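Local coordinates for protein prephenate dehydrogenase (Corynebacterium glutamicum ATCC 13032, PDB 3KTD) that probably catalyses the NAD(P)-dependent oxidative decarboxylation of prephenate in tyrosine biosynthesis, at residues D6-L16 with L27-N38; N115-S123 with T158-W168. All blocks are in the same frame, centred on the assembly; numbering follows the deposited sequence. Where two conformers were deposited one is given.

Interaction 1 of 2, residues D6-L16 with L27-N38; sequences DISRPVCILGL and LHAANHSVFGYN
Phe35 and Cys12 meet on one face of strands 11-14 and 34-37, the parallel pair of the opening beta-alpha-beta unit of a Rossmann-type fold, joined through helix 18-29. With CG lodged between its backbone N and carbonyl carbon (chi1 66°), Phe35 turns its ring back across the neighbouring strand. Cys12 CB lies over the ring face, 4.2 Å from the Phe35 centroid, while its SG approaches obliquely, a Cys sulfur-aromatic contact. Helix 58-67 backs this face, and Arg64 adds a cation-pi contact to Phe35.

Tyr37, farther along the same face, is held chiefly through its main chain. Its N donates to Ile13 O at 2.9 Å, and Tyr37 O accepts from Gly15 N at 2.9 Å. Leu16 then folds its CG to 3.6 Å from Tyr37 O.

Val11 serves the reverse face. Leu27 CD1, reaching from the end of helix 18-29, fits 3.9 Å from Val11 CG1, the two side chains crossing at about a right angle, and Val34 CG2 lies 4.1 Å from Val11 CB. Ile13 CD1 reaches the same Val34 methyl.

Five backbone hydrogen bonds running from Val11 N to Gly15 N thus set the register, and apolar side chains pack on both faces. The chemistry implies a firmly fixed strand leading into Gly15, first glycine of a GxGxxG pattern consistent with dinucleotide binding.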
loop_
_atom_site.group_PDB
_atom_site.type_symbol
_atom_site.label_atom_id
_atom_site.label_comp_id
_atom_site.label_asym_id
_atom_site.label_seq_id
_atom_site.Cartn_x
_atom_site.Cartn_y
_atom_site.Cartn_z
ATOM N N ASP A 6 -30.664 -7.239 21.109
ATOM C CA ASP A 6 -30.947 -6.144 20.124
ATOM C C ASP A 6 -30.881 -4.752 20.777
ATOM O O ASP A 6 -30.549 -4.635 21.955
ATOM C CB ASP A 6 -32.308 -6.372 19.454
ATOM C CG ASP A 6 -33.455 -6.462 20.460
ATOM O OD1 ASP A 6 -33.441 -5.736 21.484
ATOM O OD2 ASP A 6 -34.374 -7.269 20.212
ATOM N N ILE A 7 -31.219 -3.711 20.011
ATOM C CA ILE A 7 -31.074 -2.310 20.450
ATOM C C ILE A 7 -32.354 -1.807 21.154
ATOM O O ILE A 7 -33.443 -1.807 20.577
ATOM C CB ILE A 7 -30.687 -1.370 19.251
ATOM C CG1 ILE A 7 -29.621 -2.009 18.345
ATOM C CG2 ILE A 7 -30.163 -0.025 19.756
ATOM C CD1 ILE A 7 -29.608 -1.455 16.929
ATOM N N SER A 8 -32.211 -1.379 22.407
ATOM C CA SER A 8 -33.349 -0.937 23.224
ATOM C C SER A 8 -33.864 0.474 22.897
ATOM O O SER A 8 -34.895 0.887 23.421
ATOM C CB SER A 8 -32.968 -0.975 24.701
ATOM O OG SER A 8 -32.210 0.168 25.053
ATOM N N ARG A 9 -33.136 1.220 22.068
ATOM C CA ARG A 9 -33.525 2.576 21.692
ATOM C C ARG A 9 -33.569 2.712 20.182
ATOM O O ARG A 9 -32.836 2.017 19.479
ATOM C CB ARG A 9 -32.503 3.589 22.198
ATOM C CG ARG A 9 -32.369 3.707 23.689
ATOM C CD ARG A 9 -31.180 4.599 24.027
ATOM N NE ARG A 9 -31.135 4.998 25.434
ATOM C CZ ARG A 9 -30.657 4.250 26.429
ATOM N NH1 ARG A 9 -30.176 3.027 26.207
ATOM N NH2 ARG A 9 -30.669 4.730 27.667
ATOM N N PRO A 10 -34.423 3.616 19.671
ATOM C CA PRO A 10 -34.336 3.936 18.245
ATOM C C PRO A 10 -33.046 4.733 18.006
ATOM O O PRO A 10 -32.675 5.550 18.859
ATOM C CB PRO A 10 -35.574 4.801 18.002
ATOM C CG PRO A 10 -35.874 5.412 19.338
ATOM C CD PRO A 10 -35.493 4.375 20.346
ATOM N N VAL A 11 -32.355 4.468 16.896
ATOM C CA VAL A 11 -31.095 5.159 16.585
ATOM C C VAL A 11 -31.380 6.431 15.790
ATOM O O VAL A 11 -32.182 6.413 14.858
ATOM C CB VAL A 11 -30.120 4.252 15.798
ATOM C CG1 VAL A 11 -28.888 5.024 15.380
ATOM C CG2 VAL A 11 -29.717 3.051 16.627
ATOM N N CYS A 12 -30.719 7.524 16.167
ATOM C CA CYS A 12 -30.869 8.829 15.504
ATOM C C CYS A 12 -29.520 9.316 14.930
ATOM O O CYS A 12 -28.666 9.805 15.677
ATOM C CB CYS A 12 -31.431 9.847 16.496
ATOM S SG CYS A 12 -31.637 11.526 15.863
ATOM N N ILE A 13 -29.345 9.200 13.610
ATOM C CA ILE A 13 -28.057 9.519 12.958
ATOM C C ILE A 13 -27.963 10.973 12.475
ATOM O O ILE A 13 -28.749 11.410 11.631
ATOM C CB ILE A 13 -27.781 8.584 11.756
ATOM C CG1 ILE A 13 -27.859 7.117 12.175
ATOM C CG2 ILE A 13 -26.403 8.860 11.182
ATOM C CD1 ILE A 13 -27.886 6.148 11.033
ATOM N N LEU A 14 -26.996 11.714 13.011
ATOM C CA LEU A 14 -26.783 13.103 12.627
ATOM C C LEU A 14 -25.611 13.154 11.646
ATOM O O LEU A 14 -24.454 12.898 12.006
ATOM C CB LEU A 14 -26.543 13.969 13.860
ATOM C CG LEU A 14 -27.783 14.525 14.586
ATOM C CD1 LEU A 14 -29.025 13.643 14.462
ATOM C CD2 LEU A 14 -27.453 14.799 16.058
ATOM N N GLY A 15 -25.925 13.479 10.396
ATOM C CA GLY A 15 -24.956 13.413 9.316
ATOM C C GLY A 15 -25.177 12.098 8.594
ATOM O O GLY A 15 -25.105 11.028 9.214
ATOM N N LEU A 16 -25.457 12.180 7.291
ATOM C CA LEU A 16 -25.758 11.004 6.481
ATOM C C LEU A 16 -24.873 10.891 5.251
ATOM O O LEU A 16 -25.363 10.876 4.121
ATOM C CB LEU A 16 -27.242 10.999 6.088
ATOM C CG LEU A 16 -28.184 10.825 7.281
ATOM C CD1 LEU A 16 -29.657 10.989 6.893
ATOM C CD2 LEU A 16 -27.934 9.471 7.934
ATOM N N LEU A 27 -29.083 -0.438 9.153
ATOM C CA LEU A 27 -30.023 -0.537 10.259
ATOM C C LEU A 27 -31.441 -0.718 9.750
ATOM O O LEU A 27 -32.247 -1.405 10.382
ATOM C CB LEU A 27 -29.962 0.702 11.150
ATOM C CG LEU A 27 -28.764 0.809 12.095
ATOM C CD1 LEU A 27 -28.805 2.121 12.846
ATOM C CD2 LEU A 27 -28.704 -0.365 13.069
ATOM N N HIS A 28 -31.736 -0.092 8.614
ATOM C CA HIS A 28 -33.056 -0.181 7.996
ATOM C C HIS A 28 -33.238 -1.573 7.419
ATOM O O HIS A 28 -34.299 -2.177 7.575
ATOM C CB HIS A 28 -33.198 0.878 6.901
ATOM C CG HIS A 28 -34.579 1.001 6.339
ATOM N ND1 HIS A 28 -35.603 1.638 7.008
ATOM C CD2 HIS A 28 -35.096 0.605 5.152
ATOM C CE1 HIS A 28 -36.695 1.613 6.268
ATOM N NE2 HIS A 28 -36.411 0.996 5.133
ATOM N N ALA A 29 -32.190 -2.072 6.761
ATOM C CA ALA A 29 -32.173 -3.425 6.195
ATOM C C ALA A 29 -32.431 -4.436 7.311
ATOM O O ALA A 29 -33.337 -5.266 7.206
ATOM C CB ALA A 29 -30.828 -3.711 5.495
ATOM N N ALA A 30 -31.657 -4.322 8.394
ATOM C CA ALA A 30 -31.818 -5.173 9.583
ATOM C C ALA A 30 -33.125 -4.909 10.339
ATOM O O ALA A 30 -33.362 -5.518 11.373
ATOM C CB ALA A 30 -30.624 -5.009 10.532
ATOM N N ASN A 31 -33.941 -3.982 9.837
ATOM C CA ASN A 31 -35.283 -3.700 10.354
ATOM C C ASN A 31 -35.351 -3.059 11.738
ATOM O O ASN A 31 -36.369 -3.199 12.419
ATOM C CB ASN A 31 -36.165 -4.967 10.317
ATOM C CG ASN A 31 -37.647 -4.667 10.562
ATOM O OD1 ASN A 31 -38.133 -3.570 10.267
ATOM N ND2 ASN A 31 -38.367 -5.644 11.111
ATOM N N HIS A 32 -34.302 -2.352 12.161
ATOM C CA HIS A 32 -34.277 -1.650 13.449
ATOM C C HIS A 32 -34.798 -0.220 13.279
ATOM O O HIS A 32 -34.579 0.395 12.239
ATOM C CB HIS A 32 -32.847 -1.596 14.012
ATOM C CG HIS A 32 -32.291 -2.929 14.418
ATOM N ND1 HIS A 32 -31.396 -3.632 13.640
ATOM C CD2 HIS A 32 -32.490 -3.679 15.529
ATOM C CE1 HIS A 32 -31.075 -4.758 14.250
ATOM N NE2 HIS A 32 -31.723 -4.810 15.399
ATOM N N SER A 33 -35.457 0.304 14.310
ATOM C CA SER A 33 -35.984 1.666 14.303
ATOM C C SER A 33 -34.852 2.680 14.156
ATOM O O SER A 33 -33.962 2.736 14.996
ATOM C CB SER A 33 -36.750 1.926 15.605
ATOM O OG SER A 33 -37.301 3.231 15.616
ATOM N N VAL A 34 -34.898 3.485 13.096
ATOM C CA VAL A 34 -33.850 4.472 12.840
ATOM C C VAL A 34 -34.332 5.653 11.994
ATOM O O VAL A 34 -35.209 5.512 11.132
ATOM C CB VAL A 34 -32.642 3.816 12.127
ATOM C CG1 VAL A 34 -33.045 3.293 10.751
ATOM C CG2 VAL A 34 -31.487 4.797 12.003
ATOM N N PHE A 35 -33.750 6.816 12.252
ATOM C CA PHE A 35 -34.044 8.029 11.492
ATOM C C PHE A 35 -32.831 8.960 11.564
ATOM O O PHE A 35 -31.942 8.750 12.381
ATOM C CB PHE A 35 -35.339 8.702 11.996
ATOM C CG PHE A 35 -35.258 9.241 13.398
ATOM C CD1 PHE A 35 -35.240 8.388 14.490
ATOM C CD2 PHE A 35 -35.250 10.604 13.628
ATOM C CE1 PHE A 35 -35.169 8.888 15.788
ATOM C CE2 PHE A 35 -35.186 11.116 14.922
ATOM C CZ PHE A 35 -35.142 10.256 16.000
ATOM N N GLY A 36 -32.765 9.971 10.707
ATOM C CA GLY A 36 -31.579 10.825 10.693
ATOM C C GLY A 36 -31.717 12.186 10.051
ATOM O O GLY A 36 -32.771 12.546 9.527
ATOM N N TYR A 37 -30.622 12.937 10.100
ATOM C CA TYR A 37 -30.575 14.301 9.608
ATOM C C TYR A 37 -29.433 14.494 8.622
ATOM O O TYR A 37 -28.306 14.055 8.868
ATOM C CB TYR A 37 -30.445 15.264 10.797
ATOM C CG TYR A 37 -29.809 16.602 10.488
ATOM C CD1 TYR A 37 -30.503 17.591 9.799
ATOM C CD2 TYR A 37 -28.518 16.887 10.906
ATOM C CE1 TYR A 37 -29.923 18.823 9.518
ATOM C CE2 TYR A 37 -27.930 18.108 10.633
ATOM C CZ TYR A 37 -28.637 19.075 9.934
ATOM O OH TYR A 37 -28.041 20.291 9.653
ATOM N N ASN A 38 -29.757 15.130 7.499
ATOM C CA ASN A 38 -28.789 15.562 6.498
ATOM C C ASN A 38 -29.003 17.060 6.349
ATOM O O ASN A 38 -30.144 17.503 6.227
ATOM C CB ASN A 38 -29.046 14.860 5.164
ATOM C CG ASN A 38 -27.934 15.097 4.135
ATOM O OD1 ASN A 38 -27.094 15.982 4.299
ATOM N ND2 ASN A 38 -27.927 14.295 3.072
HETATM O O HOH W 1 -24.787 14.575 5.282
#

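Interaction 2 of 2, residues N115-S123 with T158-W168; sequences NMQHRYVGS and TDINSTWISIW
Trp164 of helix 162-177 reaches Tyr120 on strand 120-125, docking a helix against one face of the central sheet of the Rossmann-type domain. Its indole NE1 donates to Tyr120 O at 2.8 Å (157° at the hydrogen); the oxygen lies in the indole plane, but the donor sits about 40° above the carbonyl plane. Tyr120 sends its own hydroxyl the other way, to Asp99.

The helix start is knit to the loop before the strand by weaker links. Asn161 is the N-cap: its OD1 accepts a 2.7 Å bond from Thr163 OG1 and a weak one from Thr163 N. That same Thr163 hydroxyl accepts a long, weak bond from Arg119 NH1, whose better partner is His118 O at 2.9 Å; Arg119 NH2 is taken by Asn94. His118 NE2 gives another weak bond, 3.1 Å to Asp159 O, which lies at the ring edge, while Thr158 CG2 rests over a face of the imidazole. The Thr158 hydroxyl bonds to Asp156.

Alongside these polar links the packing is apolar. Val121 (CG1 anti to N, chi1 -177°) wedges among three helix residues: CG2 lies 3.6 Å from Ile167 CG2 and touches the Trp164 indole, CG1 3.8 Å from Trp168 CD1.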
loop_
_atom_site.group_PDB
_atom_site.type_symbol
_atom_site.label_atom_id
_atom_site.label_comp_id
_atom_site.label_asym_id
_atom_site.label_seq_id
_atom_site.Cartn_x
_atom_site.Cartn_y
_atom_site.Cartn_z
ATOM N N ASN A 115 -19.194 18.592 30.178
ATOM C CA ASN A 115 -19.822 17.723 31.191
ATOM C C ASN A 115 -20.881 16.767 30.638
ATOM O O ASN A 115 -21.907 16.526 31.266
ATOM C CB ASN A 115 -20.379 18.568 32.338
ATOM C CG ASN A 115 -19.285 19.212 33.139
ATOM O OD1 ASN A 115 -18.466 18.522 33.751
ATOM N ND2 ASN A 115 -19.245 20.537 33.133
HETATM N N MSE A 116 -20.588 16.205 29.466
HETATM C CA MSE A 116 -21.496 15.291 28.775
HETATM C C MSE A 116 -21.019 13.848 28.870
HETATM O O MSE A 116 -21.622 12.958 28.276
HETATM C CB MSE A 116 -21.636 15.710 27.313
HETATM C CG MSE A 116 -22.263 17.098 27.123
HETATM SE SE MSE A 116 -22.159 17.799 25.293
HETATM C CE MSE A 116 -23.463 16.660 24.423
ATOM N N GLN A 117 -19.962 13.611 29.649
ATOM C CA GLN A 117 -19.388 12.264 29.769
ATOM C C GLN A 117 -20.330 11.207 30.360
ATOM O O GLN A 117 -20.149 10.024 30.118
ATOM C CB GLN A 117 -18.035 12.263 30.497
ATOM C CG GLN A 117 -18.024 12.817 31.908
ATOM C CD GLN A 117 -17.787 14.305 31.947
ATOM O OE1 GLN A 117 -18.221 15.025 31.057
ATOM N NE2 GLN A 117 -17.105 14.775 32.978
ATOM N N HIS A 118 -21.341 11.621 31.108
ATOM C CA HIS A 118 -22.306 10.669 31.655
ATOM C C HIS A 118 -23.278 10.134 30.587
ATOM O O HIS A 118 -24.027 9.208 30.860
ATOM C CB HIS A 118 -23.059 11.277 32.854
ATOM C CG HIS A 118 -22.195 11.481 34.067
ATOM N ND1 HIS A 118 -21.590 12.685 34.362
ATOM C CD2 HIS A 118 -21.815 10.624 35.047
ATOM C CE1 HIS A 118 -20.886 12.566 35.474
ATOM N NE2 HIS A 118 -21.002 11.324 35.908
ATOM N N ARG A 119 -23.251 10.687 29.374
ATOM C CA ARG A 119 -24.148 10.236 28.291
ATOM C C ARG A 119 -23.441 9.812 26.988
ATOM O O ARG A 119 -24.101 9.526 25.994
ATOM C CB ARG A 119 -25.136 11.357 27.966
ATOM C CG ARG A 119 -26.097 11.691 29.089
ATOM C CD ARG A 119 -27.148 10.605 29.249
ATOM N NE ARG A 119 -27.979 10.822 30.435
ATOM C CZ ARG A 119 -27.773 10.267 31.630
ATOM N NH1 ARG A 119 -26.771 9.417 31.840
ATOM N NH2 ARG A 119 -28.592 10.556 32.627
ATOM N N TYR A 120 -22.113 9.731 27.013
ATOM C CA TYR A 120 -21.306 9.519 25.813
ATOM C C TYR A 120 -20.609 8.172 25.750
ATOM O O TYR A 120 -20.050 7.702 26.738
ATOM C CB TYR A 120 -20.233 10.610 25.745
ATOM C CG TYR A 120 -19.171 10.428 24.674
ATOM C CD1 TYR A 120 -19.499 10.453 23.321
ATOM C CD2 TYR A 120 -17.835 10.286 25.016
ATOM C CE1 TYR A 120 -18.526 10.313 22.345
ATOM C CE2 TYR A 120 -16.853 10.149 24.049
ATOM C CZ TYR A 120 -17.205 10.163 22.720
ATOM O OH TYR A 120 -16.230 10.014 21.772
ATOM N N VAL A 121 -20.648 7.554 24.578
ATOM C CA VAL A 121 -19.834 6.382 24.320
ATOM C C VAL A 121 -19.098 6.577 22.999
ATOM O O VAL A 121 -19.704 6.605 21.933
ATOM C CB VAL A 121 -20.643 5.101 24.289
ATOM C CG1 VAL A 121 -19.689 3.905 24.076
ATOM C CG2 VAL A 121 -21.454 4.963 25.590
ATOM N N GLY A 122 -17.783 6.728 23.080
ATOM C CA GLY A 122 -16.977 6.895 21.890
ATOM C C GLY A 122 -17.039 5.672 20.997
ATOM O O GLY A 122 -17.125 4.537 21.469
ATOM N N SER A 123 -17.039 5.898 19.695
ATOM C CA SER A 123 -16.887 4.792 18.790
ATOM C C SER A 123 -16.157 5.211 17.529
ATOM O O SER A 123 -16.111 6.379 17.179
ATOM C CB SER A 123 -18.238 4.187 18.460
ATOM O OG SER A 123 -18.751 4.727 17.264
ATOM N N THR A 158 -14.436 9.420 36.053
ATOM C CA THR A 158 -15.853 9.668 35.819
ATOM C C THR A 158 -16.667 8.775 36.738
ATOM O O THR A 158 -16.370 7.589 36.870
ATOM C CB THR A 158 -16.261 9.367 34.381
ATOM O OG1 THR A 158 -15.328 9.973 33.489
ATOM C CG2 THR A 158 -17.667 9.910 34.108
ATOM N N ASP A 159 -17.707 9.349 37.340
ATOM C CA ASP A 159 -18.537 8.661 38.326
ATOM C C ASP A 159 -19.868 8.268 37.683
ATOM O O ASP A 159 -20.882 8.941 37.869
ATOM C CB ASP A 159 -18.751 9.600 39.527
ATOM C CG ASP A 159 -19.123 8.868 40.811
ATOM O OD1 ASP A 159 -19.135 7.615 40.830
ATOM O OD2 ASP A 159 -19.390 9.568 41.818
ATOM N N ILE A 160 -19.866 7.172 36.930
ATOM C CA ILE A 160 -21.057 6.775 36.166
ATOM C C ILE A 160 -21.913 5.741 36.882
ATOM O O ILE A 160 -21.456 5.083 37.807
ATOM C CB ILE A 160 -20.695 6.284 34.718
ATOM C CG1 ILE A 160 -19.852 5.001 34.723
ATOM C CG2 ILE A 160 -19.969 7.373 33.958
ATOM C CD1 ILE A 160 -20.638 3.743 35.041
ATOM N N ASN A 161 -23.161 5.618 36.435
ATOM C CA ASN A 161 -24.108 4.653 36.988
ATOM C C ASN A 161 -24.714 3.781 35.870
ATOM O O ASN A 161 -24.233 3.807 34.736
ATOM C CB ASN A 161 -25.191 5.381 37.797
ATOM C CG ASN A 161 -26.092 6.242 36.935
ATOM O OD1 ASN A 161 -25.941 6.298 35.712
ATOM N ND2 ASN A 161 -27.037 6.925 37.571
ATOM N N SER A 162 -25.772 3.034 36.185
ATOM C CA SER A 162 -26.350 2.060 35.249
ATOM C C SER A 162 -26.851 2.641 33.917
ATOM O O SER A 162 -26.824 1.951 32.892
ATOM C CB SER A 162 -27.492 1.283 35.919
ATOM O OG SER A 162 -28.666 2.072 35.996
ATOM N N THR A 163 -27.315 3.886 33.921
ATOM C CA THR A 163 -27.817 4.497 32.695
ATOM C C THR A 163 -26.702 4.558 31.636
ATOM O O THR A 163 -26.963 4.337 30.455
ATOM C CB THR A 163 -28.410 5.900 32.944
ATOM O OG1 THR A 163 -27.404 6.746 33.509
ATOM C CG2 THR A 163 -29.607 5.828 33.899
ATOM N N TRP A 164 -25.465 4.826 32.063
ATOM C CA TRP A 164 -24.334 4.834 31.133
ATOM C C TRP A 164 -24.070 3.436 30.600
ATOM O O TRP A 164 -23.816 3.264 29.416
ATOM C CB TRP A 164 -23.045 5.394 31.750
ATOM C CG TRP A 164 -21.961 5.528 30.709
ATOM C CD1 TRP A 164 -21.735 6.601 29.903
ATOM C CD2 TRP A 164 -20.994 4.538 30.333
ATOM N NE1 TRP A 164 -20.678 6.351 29.056
ATOM C CE2 TRP A 164 -20.208 5.090 29.297
ATOM C CE3 TRP A 164 -20.722 3.237 30.764
ATOM C CZ2 TRP A 164 -19.167 4.389 28.690
ATOM C CZ3 TRP A 164 -19.684 2.538 30.161
ATOM C CH2 TRP A 164 -18.921 3.117 29.131
ATOM N N ILE A 165 -24.124 2.436 31.470
ATOM C CA ILE A 165 -23.933 1.055 31.035
ATOM C C ILE A 165 -24.975 0.719 29.960
ATOM O O ILE A 165 -24.671 0.036 28.987
ATOM C CB ILE A 165 -23.991 0.052 32.226
ATOM C CG1 ILE A 165 -22.812 0.289 33.186
ATOM C CG2 ILE A 165 -23.951 -1.390 31.723
ATOM C CD1 ILE A 165 -22.794 -0.600 34.433
ATOM N N SER A 166 -26.192 1.236 30.128
ATOM C CA SER A 166 -27.279 1.006 29.176
ATOM C C SER A 166 -27.023 1.633 27.798
ATOM O O SER A 166 -27.393 1.057 26.776
ATOM C CB SER A 166 -28.591 1.541 29.760
ATOM O OG SER A 166 -29.606 1.586 28.785
ATOM N N ILE A 167 -26.425 2.822 27.778
ATOM C CA ILE A 167 -26.070 3.487 26.520
ATOM C C ILE A 167 -24.951 2.702 25.835
ATOM O O ILE A 167 -24.995 2.437 24.632
ATOM C CB ILE A 167 -25.590 4.926 26.747
ATOM C CG1 ILE A 167 -26.744 5.807 27.229
ATOM C CG2 ILE A 167 -25.019 5.508 25.460
ATOM C CD1 ILE A 167 -26.289 7.156 27.765
ATOM N N TRP A 168 -23.958 2.314 26.624
ATOM C CA TRP A 168 -22.835 1.544 26.109
ATOM C C TRP A 168 -23.311 0.266 25.426
ATOM O O TRP A 168 -22.851 -0.051 24.330
ATOM C CB TRP A 168 -21.867 1.210 27.239
ATOM C CG TRP A 168 -20.690 0.432 26.804
ATOM C CD1 TRP A 168 -19.500 0.924 26.372
ATOM C CD2 TRP A 168 -20.573 -0.989 26.780
ATOM N NE1 TRP A 168 -18.647 -0.107 26.072
ATOM C CE2 TRP A 168 -19.283 -1.293 26.314
ATOM C CE3 TRP A 168 -21.439 -2.040 27.107
ATOM C CZ2 TRP A 168 -18.834 -2.596 26.161
ATOM C CZ3 TRP A 168 -20.989 -3.347 26.956
ATOM C CH2 TRP A 168 -19.697 -3.609 26.487
#

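Interactions 1 and 2, their centres about 20 Å apart, show how one Rossmann-type sheet combines a local beta-alpha-beta unit with a contact between segments farther apart in the chain. Strand 11-14 and strand 120-125 belong to that sheet, separated by 71-74 and 97-99, and helix 162-177 bridges them: its first turns pack in interaction 2, while Asp170, Gln173 and Met174 meet Ile7 and Val11 of interaction 1. A direct link is the probable hydrogen bond from Arg9 NH1 to Ser166 OG, 3.0 Å. Gly15, at the presumed dinucleotide end of interaction 1, has its CA 17.3 Å from Val121 CA in interaction 2; the PEG near Ile160 probably comes from the crystallisation liquor.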